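PDB 4DVE: biotin transporter BioY from Lactococcus lactis subsp. cremoris, which binds biotin within the membrane as the substrate-capturing S component and probably hands it to an energy-coupling factor ABC transporter for uptake. Local coordinates for residues F29-G34 / G72-L77; M53-A58 / L107-L112; P83-G88 / A92-G97; I134-G139 / G172-A177. All coordinates share one frame; numbering follows the deposited sequence.

In the fold
Contact 2 lies nearest the centre of the chain and is buried, as is contact 1 farther out; contacts 3 and 4 are partly buried, contact 3 being the lighter, a meeting of two loop pieces. Contacts 1 and 2 share helix 52-80, which packs on helix 13-33 in one and on helix 100-119 in the other, both through hydrocarbon groups. Contact 4 joins helices 128-155 and 170-189 on the far side of the centre from contacts 1 and 3, and touches contact 2. Chemistry changes near biotin: contact 4 carries a charged pair that binds the vitamin, whereas contact 3 offers it an apolar side chain and is joined at S94 and F95 by an arginine from outside its segments.

Contact 1 (F29-G34 / G72-L77). With BNG (nonyl beta-D-glucopyranoside), chain E.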
loop_
_atom_site.group_PDB
_atom_site.type_symbol
_atom_site.label_atom_id
_atom_site.label_comp_id
_atom_site.label_asym_id
_atom_site.label_seq_id
_atom_site.Cartn_x
_atom_site.Cartn_y
_atom_site.Cartn_z
ATOM N N PHE A 29 6.487 -9.510 -2.691
ATOM C CA PHE A 29 7.004 -8.271 -3.285
ATOM C C PHE A 29 7.041 -7.118 -2.278
ATOM O O PHE A 29 8.027 -6.369 -2.175
ATOM C CB PHE A 29 6.169 -7.888 -4.510
ATOM C CG PHE A 29 6.703 -6.718 -5.262
ATOM C CD1 PHE A 29 7.817 -6.857 -6.069
ATOM C CD2 PHE A 29 6.122 -5.472 -5.141
ATOM C CE1 PHE A 29 8.331 -5.771 -6.760
ATOM C CE2 PHE A 29 6.629 -4.385 -5.830
ATOM C CZ PHE A 29 7.740 -4.529 -6.631
ATOM N N ILE A 30 5.974 -7.002 -1.506
ATOM C CA ILE A 30 5.898 -6.006 -0.462
ATOM C C ILE A 30 7.018 -6.213 0.571
ATOM O O ILE A 30 7.684 -5.239 1.035
ATOM C CB ILE A 30 4.518 -6.024 0.212
ATOM C CG1 ILE A 30 3.412 -5.589 -0.769
ATOM C CG2 ILE A 30 4.536 -5.106 1.446
ATOM C CD1 ILE A 30 2.003 -6.028 -0.351
ATOM N N ILE A 31 7.238 -7.478 0.928
ATOM C CA ILE A 31 8.323 -7.867 1.844
ATOM C C ILE A 31 9.697 -7.510 1.263
ATOM O O ILE A 31 10.520 -6.908 1.953
ATOM C CB ILE A 31 8.255 -9.373 2.217
ATOM C CG1 ILE A 31 6.992 -9.667 3.048
ATOM C CG2 ILE A 31 9.517 -9.798 2.991
ATOM C CD1 ILE A 31 6.686 -11.143 3.254
ATOM N N ILE A 32 9.934 -7.848 -0.003
ATOM C CA ILE A 32 11.214 -7.528 -0.676
ATOM C C ILE A 32 11.507 -6.004 -0.676
ATOM O O ILE A 32 12.629 -5.595 -0.431
ATOM C CB ILE A 32 11.243 -8.121 -2.116
ATOM C CG1 ILE A 32 11.355 -9.658 -2.041
ATOM C CG2 ILE A 32 12.416 -7.569 -2.942
ATOM C CD1 ILE A 32 11.001 -10.374 -3.335
ATOM N N LEU A 33 10.492 -5.176 -0.918
ATOM C CA LEU A 33 10.654 -3.719 -0.849
ATOM C C LEU A 33 11.133 -3.233 0.523
ATOM O O LEU A 33 11.860 -2.253 0.626
ATOM C CB LEU A 33 9.355 -3.005 -1.244
ATOM C CG LEU A 33 8.861 -3.153 -2.699
ATOM C CD1 LEU A 33 7.504 -2.461 -2.819
ATOM C CD2 LEU A 33 9.842 -2.617 -3.721
ATOM N N GLY A 34 10.735 -3.936 1.567
ATOM C CA GLY A 34 11.210 -3.672 2.911
ATOM C C GLY A 34 12.679 -3.982 3.178
ATOM O O GLY A 34 13.183 -3.604 4.234
ATOM N N GLY A 72 -2.972 -7.983 3.884
ATOM C CA GLY A 72 -3.325 -8.547 5.171
ATOM C C GLY A 72 -2.347 -9.601 5.606
ATOM O O GLY A 72 -1.940 -9.633 6.770
ATOM N N ALA A 73 -1.945 -10.447 4.666
ATOM C CA ALA A 73 -1.036 -11.520 4.978
ATOM C C ALA A 73 0.325 -10.958 5.379
ATOM O O ALA A 73 0.971 -11.468 6.294
ATOM C CB ALA A 73 -0.920 -12.500 3.800
ATOM N N PHE A 74 0.770 -9.937 4.650
ATOM C CA PHE A 74 2.016 -9.240 4.949
ATOM C C PHE A 74 1.963 -8.656 6.380
ATOM O O PHE A 74 2.873 -8.838 7.187
ATOM C CB PHE A 74 2.252 -8.128 3.898
ATOM C CG PHE A 74 3.160 -7.026 4.362
ATOM C CD1 PHE A 74 4.511 -7.257 4.573
ATOM C CD2 PHE A 74 2.671 -5.743 4.581
ATOM C CE1 PHE A 74 5.355 -6.237 5.041
ATOM C CE2 PHE A 74 3.522 -4.723 5.017
ATOM C CZ PHE A 74 4.847 -4.978 5.254
ATOM N N LEU A 75 0.881 -7.950 6.676
ATOM C CA LEU A 75 0.724 -7.306 7.974
ATOM C C LEU A 75 0.642 -8.343 9.101
ATOM O O LEU A 75 1.233 -8.146 10.175
ATOM C CB LEU A 75 -0.519 -6.393 7.980
ATOM C CG LEU A 75 -0.456 -5.177 7.078
ATOM C CD1 LEU A 75 -1.805 -4.427 7.045
ATOM C CD2 LEU A 75 0.648 -4.258 7.552
ATOM N N ALA A 76 -0.082 -9.435 8.849
ATOM C CA ALA A 76 -0.183 -10.534 9.802
ATOM C C ALA A 76 1.212 -11.105 10.138
ATOM O O ALA A 76 1.529 -11.382 11.307
ATOM C CB ALA A 76 -1.118 -11.623 9.265
ATOM N N LEU A 77 2.051 -11.258 9.117
ATOM C CA LEU A 77 3.419 -11.716 9.330
ATOM C C LEU A 77 4.182 -10.762 10.252
ATOM O O LEU A 77 4.914 -11.196 11.143
ATOM C CB LEU A 77 4.142 -11.913 7.989
ATOM C CG LEU A 77 3.742 -13.139 7.151
ATOM C CD1 LEU A 77 4.583 -13.217 5.892
ATOM C CD2 LEU A 77 3.902 -14.453 7.915
HETATM C C1 BNG E . 0.215 -15.605 1.205
HETATM C C2 BNG E . -0.838 -14.998 0.284
HETATM C C3 BNG E . -2.210 -15.606 0.549
HETATM C C4 BNG E . -2.138 -17.128 0.572
HETATM C C5 BNG E . -1.008 -17.607 1.475
HETATM C C6 BNG E . -0.887 -19.126 1.440
HETATM C "C1'" BNG E . 2.536 -15.697 1.629
HETATM C "C2'" BNG E . 3.868 -15.516 0.910
HETATM C "C3'" BNG E . 4.989 -15.232 1.903
HETATM C "C4'" BNG E . 6.268 -14.823 1.180
HETATM C "C5'" BNG E . 7.414 -14.632 2.165
HETATM C "C6'" BNG E . 8.618 -13.991 1.483
HETATM C "C7'" BNG E . 9.856 -14.076 2.368
HETATM C "C8'" BNG E . 10.987 -13.221 1.809
HETATM C "C9'" BNG E . 11.274 -13.578 0.366
HETATM O O1 BNG E . 1.498 -15.084 0.867
HETATM O O2 BNG E . -0.895 -13.583 0.492
HETATM O O3 BNG E . -3.122 -15.187 -0.473
HETATM O O4 BNG E . -3.382 -17.657 1.043
HETATM O O5 BNG E . 0.221 -17.022 1.051
HETATM O O6 BNG E . 0.400 -19.514 1.934
#
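In F74 the ring carbon CG stands anti to the backbone N (chi1 157°), which sends the phenyl group out from helix 52-80 toward I30 and I31 of helix 13-33. The first torsion of I30 in turn sets its CG2 methyl, the shorter branch, on the far side of CB from the backbone N and aims it at the middle of that ring. The methyl lies 3.5 Å from the F74 ring centroid and only 3° off the ring normal, a CH-pi contact that reaches all six ring carbons almost evenly. I31 works differently: its CG1 comes to the ring edge, 3.8 Å from F74 CD1, and the two side chains run past each other in opposite directions. Farther out, I31 CD1 touches L77 CD1 at 4.0 Å. The same I31 CD1 lies 3.7 Å from BNG C5', in the nonyl tail of a bound nonyl glucoside. Branched and aromatic hydrocarbons suit this place, because the helix axes are as much as 10.4 Å apart at closest approach, inclined at 50°, and long side chains must bridge them. Replacing F74 by an alanine would probably open a gap between the two helices and leave the I30 methyl without the ring face it rests on. Beyond the pair, F74 also touches Q51 and W106, while I30 reaches I55 and V71 of helix 52-80, so the ring packs where helices 13-33, 52-80 and 100-119 meet the loop that carries V84 and L85, the latter a biotin-pocket residue.

Contact 2 (M53-A58 / L107-L112); sequences MGIMMA and LFTPFL
T109 and P110 face I55 and A58 where two membrane helices of the six-helix S-component fold cross at -33°, their axes 8.0 Å apart at closest approach. Helix 100-119 is kinked here: the proline has no N-H to give, and neither its N nor that of F111 bonds to the turn before. Starting at CB, T109 meets the CG2 methyl of I55 at 3.9 Å. From there the side chain forks. Its CG2 methyl stands anti to the backbone N (chi1 of the hydroxyl branch -66°) and lies 4.0 Å from I55 CG2, close also to the carbonyl oxygen of I55. The other branch, OG1, turns to the carbonyl oxygen of A105, one turn back, as its main partner; F138 O on helix 128-155 is a longer second acceptor that would have to share the same proton. Threonine thus serves both the polar and the apolar half of its surroundings. The small side chain of A58 lets the backbones come close, with its CA 5.8 Å from the CA of P110. V71 touches both A58 and P110 from farther along helix 52-80. The proline ring lies along the interface, with P110 CB 4.2 Å from A58 CB and P110 CD 4.3 Å from I55 CG2.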
loop_
_atom_site.group_PDB
_atom_site.type_symbol
_atom_site.label_atom_id
_atom_site.label_comp_id
_atom_site.label_asym_id
_atom_site.label_seq_id
_atom_site.Cartn_x
_atom_site.Cartn_y
_atom_site.Cartn_z
HETATM N N MSE A 53 4.851 1.512 -1.624
HETATM C CA MSE A 53 4.528 1.351 -3.046
HETATM C C MSE A 53 3.830 0.013 -3.333
HETATM O O MSE A 53 2.904 -0.075 -4.181
HETATM C CB MSE A 53 5.814 1.472 -3.865
HETATM C CG MSE A 53 5.500 1.363 -5.361
HETATM SE SE MSE A 53 7.105 1.723 -6.460
HETATM C CE MSE A 53 8.033 0.031 -6.090
ATOM N N GLY A 54 4.302 -1.055 -2.693
ATOM C CA GLY A 54 3.712 -2.378 -2.905
ATOM C C GLY A 54 2.261 -2.429 -2.423
ATOM O O GLY A 54 1.428 -3.145 -2.992
ATOM N N ILE A 55 1.994 -1.702 -1.342
ATOM C CA ILE A 55 0.667 -1.566 -0.801
ATOM C C ILE A 55 -0.241 -0.902 -1.835
ATOM O O ILE A 55 -1.382 -1.299 -1.995
ATOM C CB ILE A 55 0.628 -0.714 0.494
ATOM C CG1 ILE A 55 1.601 -1.259 1.556
ATOM C CG2 ILE A 55 -0.802 -0.658 1.041
ATOM C CD1 ILE A 55 1.407 -2.729 1.890
HETATM N N MSE A 56 0.297 0.082 -2.548
HETATM C CA MSE A 56 -0.454 0.813 -3.558
HETATM C C MSE A 56 -0.805 -0.042 -4.745
HETATM O O MSE A 56 -1.889 0.122 -5.335
HETATM C CB MSE A 56 0.355 1.996 -4.102
HETATM C CG MSE A 56 0.542 3.077 -3.078
HETATM SE SE MSE A 56 1.575 4.577 -3.854
HETATM C CE MSE A 56 2.507 5.167 -2.217
HETATM N N MSE A 57 0.110 -0.924 -5.137
HETATM C CA MSE A 57 -0.080 -1.775 -6.315
HETATM C C MSE A 57 -1.062 -2.918 -6.153
HETATM O O MSE A 57 -1.662 -3.366 -7.145
HETATM C CB MSE A 57 1.259 -2.417 -6.671
HETATM C CG MSE A 57 2.270 -1.411 -7.218
HETATM SE SE MSE A 57 4.087 -2.201 -7.207
HETATM C CE MSE A 57 3.633 -3.800 -8.273
ATOM N N ALA A 58 -1.208 -3.417 -4.923
ATOM C CA ALA A 58 -1.971 -4.640 -4.628
ATOM C C ALA A 58 -3.425 -4.593 -5.109
ATOM O O ALA A 58 -3.908 -5.545 -5.744
ATOM C CB ALA A 58 -1.916 -4.945 -3.128
ATOM N N LEU A 107 -3.782 -1.542 5.463
ATOM C CA LEU A 107 -4.780 -2.582 5.374
ATOM C C LEU A 107 -6.006 -2.191 4.545
ATOM O O LEU A 107 -6.569 -3.040 3.880
ATOM C CB LEU A 107 -5.229 -3.035 6.761
ATOM C CG LEU A 107 -6.215 -4.216 6.770
ATOM C CD1 LEU A 107 -5.610 -5.466 6.089
ATOM C CD2 LEU A 107 -6.646 -4.503 8.199
ATOM N N PHE A 108 -6.405 -0.916 4.552
ATOM C CA PHE A 108 -7.600 -0.471 3.835
ATOM C C PHE A 108 -7.338 0.040 2.429
ATOM O O PHE A 108 -8.254 0.120 1.625
ATOM C CB PHE A 108 -8.288 0.641 4.639
ATOM C CG PHE A 108 -8.796 0.168 5.939
ATOM C CD1 PHE A 108 -10.049 -0.436 6.025
ATOM C CD2 PHE A 108 -8.009 0.252 7.077
ATOM C CE1 PHE A 108 -10.511 -0.915 7.242
ATOM C CE2 PHE A 108 -8.463 -0.223 8.294
ATOM C CZ PHE A 108 -9.712 -0.811 8.380
ATOM N N THR A 109 -6.096 0.406 2.152
ATOM C CA THR A 109 -5.702 0.991 0.872
ATOM C C THR A 109 -6.065 0.119 -0.340
ATOM O O THR A 109 -6.654 0.643 -1.283
ATOM C CB THR A 109 -4.194 1.334 0.893
ATOM O OG1 THR A 109 -3.998 2.374 1.860
ATOM C CG2 THR A 109 -3.639 1.766 -0.473
ATOM N N PRO A 110 -5.735 -1.186 -0.316
ATOM C CA PRO A 110 -6.062 -1.989 -1.522
ATOM C C PRO A 110 -7.538 -2.161 -1.719
ATOM O O PRO A 110 -7.977 -2.226 -2.844
ATOM C CB PRO A 110 -5.378 -3.348 -1.278
ATOM C CG PRO A 110 -4.845 -3.293 0.089
ATOM C CD PRO A 110 -4.875 -1.921 0.627
ATOM N N PHE A 111 -8.309 -2.173 -0.630
ATOM C CA PHE A 111 -9.751 -2.245 -0.753
ATOM C C PHE A 111 -10.302 -0.970 -1.413
ATOM O O PHE A 111 -11.079 -1.014 -2.354
ATOM C CB PHE A 111 -10.422 -2.446 0.618
ATOM C CG PHE A 111 -11.896 -2.336 0.529
ATOM C CD1 PHE A 111 -12.544 -1.157 0.865
ATOM C CD2 PHE A 111 -12.638 -3.376 -0.028
ATOM C CE1 PHE A 111 -13.923 -1.040 0.716
ATOM C CE2 PHE A 111 -14.016 -3.269 -0.180
ATOM C CZ PHE A 111 -14.651 -2.093 0.183
ATOM N N LEU A 112 -9.878 0.177 -0.907
ATOM C CA LEU A 112 -10.311 1.438 -1.464
ATOM C C LEU A 112 -9.907 1.597 -2.906
ATOM O O LEU A 112 -10.735 1.962 -3.733
ATOM C CB LEU A 112 -9.786 2.603 -0.624
ATOM C CG LEU A 112 -10.402 2.641 0.773
ATOM C CD1 LEU A 112 -9.616 3.590 1.715
ATOM C CD2 LEU A 112 -11.872 3.053 0.696
#

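Contact 3 (P83-G88 / A92-G97). With BNG (nonyl beta-D-glucopyranoside), chain G.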
loop_
_atom_site.group_PDB
_atom_site.type_symbol
_atom_site.label_atom_id
_atom_site.label_comp_id
_atom_site.label_asym_id
_atom_site.label_seq_id
_atom_site.Cartn_x
_atom_site.Cartn_y
_atom_site.Cartn_z
ATOM N N PRO A 83 10.379 -10.193 10.798
ATOM C CA PRO A 83 10.934 -8.857 10.568
ATOM C C PRO A 83 10.764 -8.410 9.109
ATOM O O PRO A 83 11.733 -8.226 8.372
ATOM C CB PRO A 83 12.413 -9.020 10.970
ATOM C CG PRO A 83 12.712 -10.460 10.709
ATOM C CD PRO A 83 11.429 -11.219 10.947
ATOM N N VAL A 84 9.520 -8.240 8.711
ATOM C CA VAL A 84 9.173 -7.972 7.313
ATOM C C VAL A 84 8.915 -6.491 7.014
ATOM O O VAL A 84 8.724 -6.109 5.857
ATOM C CB VAL A 84 7.943 -8.787 6.897
ATOM C CG1 VAL A 84 8.255 -10.300 6.984
ATOM C CG2 VAL A 84 6.732 -8.389 7.730
ATOM N N LEU A 85 8.907 -5.653 8.038
ATOM C CA LEU A 85 8.777 -4.208 7.827
ATOM C C LEU A 85 10.152 -3.661 7.512
ATOM O O LEU A 85 11.166 -4.275 7.861
ATOM C CB LEU A 85 8.219 -3.505 9.071
ATOM C CG LEU A 85 6.832 -3.997 9.515
ATOM C CD1 LEU A 85 6.445 -3.403 10.875
ATOM C CD2 LEU A 85 5.785 -3.702 8.448
ATOM N N THR A 86 10.181 -2.500 6.864
ATOM C CA THR A 86 11.419 -1.810 6.489
ATOM C C THR A 86 12.543 -1.849 7.545
ATOM O O THR A 86 12.337 -1.534 8.718
ATOM C CB THR A 86 11.107 -0.342 6.115
ATOM O OG1 THR A 86 10.245 -0.329 4.957
ATOM C CG2 THR A 86 12.418 0.427 5.841
ATOM N N GLY A 87 13.736 -2.265 7.116
ATOM C CA GLY A 87 14.878 -2.394 8.012
ATOM C C GLY A 87 14.877 -3.619 8.929
ATOM O O GLY A 87 15.612 -3.644 9.890
ATOM N N GLY A 88 14.087 -4.648 8.642
ATOM C CA GLY A 88 14.063 -5.842 9.509
ATOM C C GLY A 88 13.314 -5.595 10.817
ATOM O O GLY A 88 13.724 -6.047 11.876
ATOM N N ALA A 92 4.187 -7.096 17.246
ATOM C CA ALA A 92 2.903 -6.471 17.450
ATOM C C ALA A 92 3.073 -5.137 18.164
ATOM O O ALA A 92 2.406 -4.160 17.827
ATOM C CB ALA A 92 1.974 -7.409 18.223
ATOM N N ALA A 93 4.015 -5.068 19.100
ATOM C CA ALA A 93 4.245 -3.822 19.851
ATOM C C ALA A 93 4.660 -2.667 18.935
ATOM O O ALA A 93 4.232 -1.540 19.144
ATOM C CB ALA A 93 5.272 -4.032 20.969
ATOM N N SER A 94 5.452 -2.939 17.896
ATOM C CA SER A 94 5.843 -1.872 16.953
ATOM C C SER A 94 4.642 -1.180 16.261
ATOM O O SER A 94 4.788 -0.081 15.754
ATOM C CB SER A 94 6.781 -2.406 15.870
ATOM O OG SER A 94 6.061 -3.199 14.927
ATOM N N PHE A 95 3.478 -1.829 16.228
ATOM C CA PHE A 95 2.278 -1.242 15.634
ATOM C C PHE A 95 1.643 -0.159 16.493
ATOM O O PHE A 95 0.781 0.576 16.011
ATOM C CB PHE A 95 1.213 -2.318 15.338
ATOM C CG PHE A 95 1.458 -3.079 14.057
ATOM C CD1 PHE A 95 2.455 -4.052 13.992
ATOM C CD2 PHE A 95 0.708 -2.805 12.919
ATOM C CE1 PHE A 95 2.681 -4.750 12.799
ATOM C CE2 PHE A 95 0.936 -3.483 11.728
ATOM C CZ PHE A 95 1.920 -4.457 11.672
ATOM N N LEU A 96 2.022 -0.082 17.762
ATOM C CA LEU A 96 1.584 1.014 18.617
ATOM C C LEU A 96 2.569 2.173 18.579
ATOM O O LEU A 96 2.374 3.158 19.281
ATOM C CB LEU A 96 1.418 0.552 20.080
ATOM C CG LEU A 96 0.269 -0.413 20.352
ATOM C CD1 LEU A 96 0.231 -0.803 21.832
ATOM C CD2 LEU A 96 -1.046 0.207 19.896
ATOM N N GLY A 97 3.639 2.045 17.796
ATOM C CA GLY A 97 4.669 3.073 17.747
ATOM C C GLY A 97 4.307 4.221 16.798
ATOM O O GLY A 97 3.175 4.319 16.305
HETATM C C1 BNG G . 13.500 -10.543 14.978
HETATM C C2 BNG G . 14.700 -9.633 14.743
HETATM C C3 BNG G . 14.534 -8.309 15.479
HETATM C C4 BNG G . 13.165 -7.698 15.202
HETATM C C5 BNG G . 12.057 -8.725 15.409
HETATM C C6 BNG G . 10.696 -8.136 15.058
HETATM C "C1'" BNG G . 12.824 -12.788 14.695
HETATM C "C2'" BNG G . 12.590 -13.808 13.588
HETATM C "C3'" BNG G . 13.721 -13.776 12.567
HETATM C "C4'" BNG G . 13.752 -15.059 11.745
HETATM C "C5'" BNG G . 14.700 -14.926 10.559
HETATM C "C6'" BNG G . 14.024 -14.205 9.398
HETATM C "C7'" BNG G . 15.047 -13.465 8.545
HETATM C "C8'" BNG G . 16.449 -13.613 9.123
HETATM C "C9'" BNG G . 16.829 -15.072 9.255
HETATM O O1 BNG G . 13.645 -11.731 14.203
HETATM O O2 BNG G . 15.891 -10.286 15.199
HETATM O O3 BNG G . 15.556 -7.399 15.062
HETATM O O4 BNG G . 12.954 -6.584 16.077
HETATM O O5 BNG G . 12.307 -9.865 14.591
HETATM O O6 BNG G . 9.663 -8.990 15.561
#
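The biotin pocket includes L85, which meets S94 and F95 across the loop that joins helix 52-80 to helix 100-119. L85 has CG anti to its carbonyl carbon (chi1 -59°), and its CD1 methyl leads across, lying 4.1 Å from S94 OG and 4.4 Å from F95 CE1. Both approaches are light, and little surface is buried. The leucine adds an apolar patch to the pocket wall, and biotin touches it. Serine suits its place through its hydroxyl: S94 OG is hydrogen-bonded to R103 NH1 and to the carbonyl oxygen of G91, so it ties the short 3-10 turn that holds S94 and F95 to a second pocket residue. The same arginine makes a cation-pi contact with the F95 ring, which gives an aromatic residue a reason to stand here. In the other segment the chain turns back with positive phi at G87 (77°) and G88, a backbone shape that glycine takes easily, and a weak bond of 3.0 Å runs from G88 N to L85 O. On the outer side P83 CB rests 3.7 Å from the ring oxygen O5 of a detergent sugar. Around the loop, F95 leans on L79 and V84 on A78 of helix 52-80, G87 is bonded through its backbone to G34, and W150 of helix 128-155 bonds to the carbonyl oxygen of G97.

Contact 4 (I134-G139 / G172-A177); sequences IVLLFG and GDCIKA. With BTN (biotin), chain D.
V135 and A177 make the close part of this helix pair: the CG1 methyl of V135, anti to its backbone N, presses on A177 CB at 3.7 Å. Alanine is small enough to let the helices approach, and M56 of helix 52-80 packs on both residues. The outer part is slacker, with L136 CD2 4.3 Å from C174 SG and both side chains partly exposed. Helix 128-155 widens into a pi-type turn at 136-139, where G139 suits because a CB there would clash with V135 O. On another face of helix 170-189, D173 and K176 reach biotin. D173 OD1 accepts the ureido N1 of biotin at 3.0 Å (160° at the hydrogen) and is met nearly head-on by K176 NZ at 2.7 Å; N52 ND2 also bonds to it. D173 OD2 gives N1 a weaker second bond; D144 lies close to OD2, its like charge probably offset by the K176 ammonium. Substituting D173 with an alanine would probably leave the ureido N1 without its acceptor and the ammonium without its countercharge. K176 NZ also bonds to I49 O and N52 OD1, and weakly to biotin O3 at 2.9 Å. The pair thus holds N1 and O3, while S99, P47 and I49 complete the ligand's polar contacts in this biotin-binding site.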
loop_
_atom_site.group_PDB
_atom_site.type_symbol
_atom_site.label_atom_id
_atom_site.label_comp_id
_atom_site.label_asym_id
_atom_site.label_seq_id
_atom_site.Cartn_x
_atom_site.Cartn_y
_atom_site.Cartn_z
ATOM N N ILE A 134 -6.944 8.052 -8.181
ATOM C CA ILE A 134 -7.430 7.076 -7.183
ATOM C C ILE A 134 -6.278 6.557 -6.314
ATOM O O ILE A 134 -6.388 6.475 -5.065
ATOM C CB ILE A 134 -8.203 5.909 -7.855
ATOM C CG1 ILE A 134 -9.486 6.441 -8.500
ATOM C CG2 ILE A 134 -8.529 4.783 -6.856
ATOM C CD1 ILE A 134 -10.028 5.503 -9.582
ATOM N N VAL A 135 -5.154 6.245 -6.948
ATOM C CA VAL A 135 -4.000 5.766 -6.204
ATOM C C VAL A 135 -3.470 6.864 -5.267
ATOM O O VAL A 135 -3.171 6.603 -4.110
ATOM C CB VAL A 135 -2.885 5.211 -7.131
ATOM C CG1 VAL A 135 -1.601 4.942 -6.330
ATOM C CG2 VAL A 135 -3.371 3.936 -7.842
ATOM N N LEU A 136 -3.398 8.095 -5.760
ATOM C CA LEU A 136 -2.969 9.241 -4.944
ATOM C C LEU A 136 -3.901 9.418 -3.738
ATOM O O LEU A 136 -3.456 9.557 -2.575
ATOM C CB LEU A 136 -3.035 10.513 -5.792
ATOM C CG LEU A 136 -2.245 11.806 -5.631
ATOM C CD1 LEU A 136 -3.137 13.041 -5.868
ATOM C CD2 LEU A 136 -1.386 11.922 -4.386
ATOM N N LEU A 137 -5.205 9.404 -4.009
ATOM C CA LEU A 137 -6.173 9.659 -2.946
ATOM C C LEU A 137 -6.060 8.633 -1.817
ATOM O O LEU A 137 -6.003 9.005 -0.620
ATOM C CB LEU A 137 -7.581 9.700 -3.506
ATOM C CG LEU A 137 -8.732 10.393 -2.812
ATOM C CD1 LEU A 137 -8.442 11.878 -2.526
ATOM C CD2 LEU A 137 -9.960 10.266 -3.739
ATOM N N PHE A 138 -6.000 7.364 -2.183
ATOM C CA PHE A 138 -6.068 6.308 -1.175
ATOM C C PHE A 138 -4.754 5.695 -0.755
ATOM O O PHE A 138 -4.631 5.255 0.388
ATOM C CB PHE A 138 -7.057 5.256 -1.585
ATOM C CG PHE A 138 -8.441 5.797 -1.786
ATOM C CD1 PHE A 138 -9.132 6.354 -0.735
ATOM C CD2 PHE A 138 -9.050 5.742 -3.025
ATOM C CE1 PHE A 138 -10.414 6.845 -0.911
ATOM C CE2 PHE A 138 -10.324 6.245 -3.213
ATOM C CZ PHE A 138 -11.009 6.794 -2.153
ATOM N N GLY A 139 -3.775 5.671 -1.651
ATOM C CA GLY A 139 -2.461 5.162 -1.324
ATOM C C GLY A 139 -1.524 6.209 -0.741
ATOM O O GLY A 139 -0.560 5.862 -0.102
ATOM N N GLY A 172 8.258 11.679 -2.773
ATOM C CA GLY A 172 8.551 10.248 -2.883
ATOM C C GLY A 172 7.261 9.440 -3.065
ATOM O O GLY A 172 7.216 8.512 -3.872
ATOM N N ASP A 173 6.201 9.810 -2.351
ATOM C CA ASP A 173 4.921 9.093 -2.477
ATOM C C ASP A 173 4.251 9.292 -3.853
ATOM O O ASP A 173 3.642 8.336 -4.383
ATOM C CB ASP A 173 3.961 9.400 -1.331
ATOM C CG ASP A 173 4.422 8.790 0.011
ATOM O OD1 ASP A 173 5.391 7.987 0.019
ATOM O OD2 ASP A 173 3.838 9.136 1.083
ATOM N N CYS A 174 4.407 10.486 -4.436
ATOM C CA CYS A 174 3.900 10.757 -5.783
ATOM C C CYS A 174 4.639 9.970 -6.852
ATOM O O CYS A 174 3.995 9.422 -7.771
ATOM C CB CYS A 174 3.946 12.253 -6.125
ATOM S SG CYS A 174 2.623 13.165 -5.310
ATOM N N ILE A 175 5.967 9.907 -6.732
ATOM C CA ILE A 175 6.774 9.048 -7.601
ATOM C C ILE A 175 6.311 7.581 -7.498
ATOM O O ILE A 175 6.166 6.911 -8.531
ATOM C CB ILE A 175 8.282 9.141 -7.298
ATOM C CG1 ILE A 175 8.835 10.520 -7.683
ATOM C CG2 ILE A 175 9.067 8.061 -8.040
ATOM C CD1 ILE A 175 10.130 10.827 -6.948
ATOM N N LYS A 176 6.087 7.102 -6.279
ATOM C CA LYS A 176 5.612 5.720 -6.060
ATOM C C LYS A 176 4.262 5.492 -6.700
ATOM O O LYS A 176 4.038 4.440 -7.265
ATOM C CB LYS A 176 5.526 5.344 -4.575
ATOM C CG LYS A 176 6.879 5.286 -3.857
ATOM C CD LYS A 176 6.692 5.304 -2.334
ATOM C CE LYS A 176 7.774 6.072 -1.600
ATOM N NZ LYS A 176 7.469 6.207 -0.153
ATOM N N ALA A 177 3.354 6.455 -6.571
ATOM C CA ALA A 177 2.013 6.332 -7.147
ATOM C C ALA A 177 2.073 6.303 -8.691
ATOM O O ALA A 177 1.319 5.542 -9.327
ATOM C CB ALA A 177 1.102 7.466 -6.665
HETATM C C11 BTN D . 7.105 0.990 9.324
HETATM O O11 BTN D . 7.801 0.178 8.673
HETATM O O12 BTN D . 7.195 1.029 10.560
HETATM C C10 BTN D . 6.113 1.937 8.623
HETATM C C9 BTN D . 6.775 3.198 8.061
HETATM C C8 BTN D . 5.715 4.133 7.432
HETATM C C7 BTN D . 6.375 5.242 6.598
HETATM C C2 BTN D . 5.364 6.160 5.933
HETATM S S1 BTN D . 4.436 5.285 4.661
HETATM C C6 BTN D . 3.920 6.826 3.935
HETATM C C5 BTN D . 5.080 7.839 4.099
HETATM N N1 BTN D . 5.963 7.801 2.963
HETATM C C3 BTN D . 7.180 7.359 3.264
HETATM O O3 BTN D . 8.118 7.241 2.473
HETATM N N2 BTN D . 7.213 7.085 4.580
HETATM C C4 BTN D . 5.972 7.379 5.253
#